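Local atomic coordinates of glycoside Hydrolase Family 43_12 (Metagenome, PDB entry 7JVH), a protein that probably hydrolyses glycosidic bonds in plant cell-wall polysaccharides such as xylan or arabinoxylan, as a gut-metagenome member of glycoside hydrolase family 43, subfamily 12. Residues N45-K48 and F52-P55. Sequence-based numbering, arbitrary orientation.
Sequences NPLK and FYSP
Tyr53 reaches back to the loop that precedes its strand and is held there by both its hydroxyl and its ring. The hydroxyl donates a hydrogen bond to the backbone carbonyl of Asn45, OH to O 2.5 Å; the acceptor lies near the ring plane, while the donor is tilted 32° from the carbonyl plane. Pro46, its ring limiting phi to about -61°, continues the chain in an extended form. Leu47 covers one ring face: its CD2 sits 3.6 Å from the centroid of the Tyr53 ring, almost on the normal, in a CH-pi contact, while CD1 lies over the CE2-CD2 bond on the same side and CG approaches CZ at 3.6 Å. A branched leucine can thus spread CG and two methyls across the ring, and with CG anti to its carbonyl carbon (chi1 -63°) CD2 also reaches the backbone N of Phe52, at 3.7 Å. Tyr42 packs edge-to-face with Tyr53, and Asn45 ND2 hydrogen-bonds Ile41 O. A leucine in place of Tyr53 would probably leave the Asn45 carbonyl without this donor and Leu47 without its aromatic face. The contact packs the loop after helix 40-43 against strand 51-53, which pairs antiparallel with strand 360-362, at the start of the family 43 five-bladed beta-propeller.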
ATOM      1  N   ASN A  45      10.032 -21.655   8.136  1.00 49.37           N
ATOM      2  CA  ASN A  45      11.209 -21.406   7.316  1.00 60.74           C
ATOM      3  C   ASN A  45      12.095 -20.375   8.005  1.00 60.43           C
ATOM      4  O   ASN A  45      12.138 -19.223   7.582  1.00 49.31           O
ATOM      5  CB  ASN A  45      10.802 -20.883   5.933  1.00 58.63           C
ATOM      6  CG  ASN A  45       9.963 -21.861   5.146  1.00 62.82           C
ATOM      7  OD1 ASN A  45      10.501 -22.614   4.325  1.00 68.24           O
ATOM      8  ND2 ASN A  45       8.631 -21.828   5.354  1.00 59.44           N
ATOM      9  N   PRO A  46      12.788 -20.739   9.112  1.00 66.16           N
ATOM     10  CA  PRO A  46      13.743 -19.834   9.747  1.00 65.64           C
ATOM     11  C   PRO A  46      14.886 -19.453   8.800  1.00 64.64           C
ATOM     12  O   PRO A  46      15.292 -20.260   7.942  1.00 72.76           O
ATOM     13  CB  PRO A  46      14.292 -20.672  10.922  1.00 55.10           C
ATOM     14  CG  PRO A  46      13.937 -22.084  10.608  1.00 61.31           C
ATOM     15  CD  PRO A  46      12.661 -22.018   9.826  1.00 60.99           C
ATOM     16  N   LEU A  47      15.399 -18.230   8.977  1.00 57.43           N
ATOM     17  CA  LEU A  47      16.452 -17.678   8.136  1.00 69.98           C
ATOM     18  C   LEU A  47      17.836 -18.247   8.479  1.00 63.65           C
ATOM     19  O   LEU A  47      18.185 -18.383   9.646  1.00 64.52           O
ATOM     20  CB  LEU A  47      16.495 -16.148   8.261  1.00 59.29           C
ATOM     21  CG  LEU A  47      15.257 -15.363   7.798  1.00 65.66           C
ATOM     22  CD1 LEU A  47      15.279 -13.923   8.294  1.00 45.34           C
ATOM     23  CD2 LEU A  47      15.151 -15.408   6.285  1.00 75.54           C
ATOM     24  N   LYS A  48      18.611 -18.569   7.438  1.00 55.88           N
ATOM     25  CA  LYS A  48      20.045 -18.752   7.549  1.00 57.04           C
ATOM     26  C   LYS A  48      20.698 -17.375   7.584  1.00 61.79           C
ATOM     27  O   LYS A  48      20.099 -16.401   7.149  1.00 51.47           O
ATOM     28  CB  LYS A  48      20.587 -19.566   6.370  1.00 63.88           C
ATOM     29  CG  LYS A  48      20.249 -21.045   6.446  1.00 70.78           C
ATOM     30  CD  LYS A  48      20.585 -21.749   5.143  1.00 79.92           C
ATOM     31  CE  LYS A  48      20.282 -23.241   5.237  1.00 83.59           C
ATOM     32  NZ  LYS A  48      20.519 -23.879   3.905  1.00 86.65           N
ATOM     33  N   PHE A  52      16.956 -13.592   3.615  1.00 61.34           N
ATOM     34  CA  PHE A  52      15.954 -12.560   3.973  1.00 49.12           C
ATOM     35  C   PHE A  52      14.602 -13.006   3.435  1.00 48.95           C
ATOM     36  O   PHE A  52      14.559 -13.841   2.550  1.00 46.42           O
ATOM     37  CB  PHE A  52      16.323 -11.173   3.453  1.00 40.76           C
ATOM     38  CG  PHE A  52      16.103 -10.934   1.982  1.00 62.28           C
ATOM     39  CD1 PHE A  52      16.932 -11.507   1.041  1.00 61.08           C
ATOM     40  CD2 PHE A  52      15.089 -10.110   1.537  1.00 56.30           C
ATOM     41  CE1 PHE A  52      16.755 -11.259  -0.306  1.00 54.07           C
ATOM     42  CE2 PHE A  52      14.900  -9.888   0.188  1.00 55.22           C
ATOM     43  CZ  PHE A  52      15.732 -10.465  -0.732  1.00 49.71           C
ATOM     44  N   TYR A  53      13.538 -12.504   4.044  1.00 48.62           N
ATOM     45  CA  TYR A  53      12.174 -12.776   3.610  1.00 51.40           C
ATOM     46  C   TYR A  53      11.732 -11.768   2.545  1.00 51.28           C
ATOM     47  O   TYR A  53      11.997 -10.572   2.673  1.00 42.76           O
ATOM     48  CB  TYR A  53      11.229 -12.720   4.814  1.00 48.73           C
ATOM     49  CG  TYR A  53      11.436 -13.837   5.835  1.00 47.02           C
ATOM     50  CD1 TYR A  53      11.409 -15.172   5.445  1.00 38.32           C
ATOM     51  CD2 TYR A  53      11.617 -13.560   7.188  1.00 38.45           C
ATOM     52  CE1 TYR A  53      11.553 -16.187   6.356  1.00 47.73           C
ATOM     53  CE2 TYR A  53      11.770 -14.576   8.114  1.00 39.00           C
ATOM     54  CZ  TYR A  53      11.742 -15.889   7.691  1.00 49.38           C
ATOM     55  OH  TYR A  53      11.909 -16.926   8.573  1.00 45.97           O
ATOM     56  N   SER A  54      11.046 -12.380   1.587  1.00 49.27           N
ATOM     57  CA  SER A  54      10.346 -11.779   0.440  1.00 50.95           C
ATOM     58  C   SER A  54       8.904 -12.285   0.432  1.00 48.57           C
ATOM     59  O   SER A  54       8.652 -13.448   0.204  1.00 55.54           O
ATOM     60  CB  SER A  54      11.024 -12.038  -0.848  1.00 63.43           C
ATOM     61  OG  SER A  54      10.448 -11.247  -1.858  1.00 61.36           O
ATOM     62  N   PRO A  55       7.907 -11.188   0.571  1.00 48.19           N
ATOM     63  CA  PRO A  55       7.978  -9.734   0.386  1.00 48.13           C
ATOM     64  C   PRO A  55       8.740  -8.918   1.428  1.00 59.97           C
ATOM     65  O   PRO A  55       8.620  -9.157   2.630  1.00 57.12           O
ATOM     66  CB  PRO A  55       6.505  -9.328   0.442  1.00 51.10           C
ATOM     67  CG  PRO A  55       5.862 -10.339   1.320  1.00 43.80           C
ATOM     68  CD  PRO A  55       6.565 -11.630   0.986  1.00 51.33           C
TER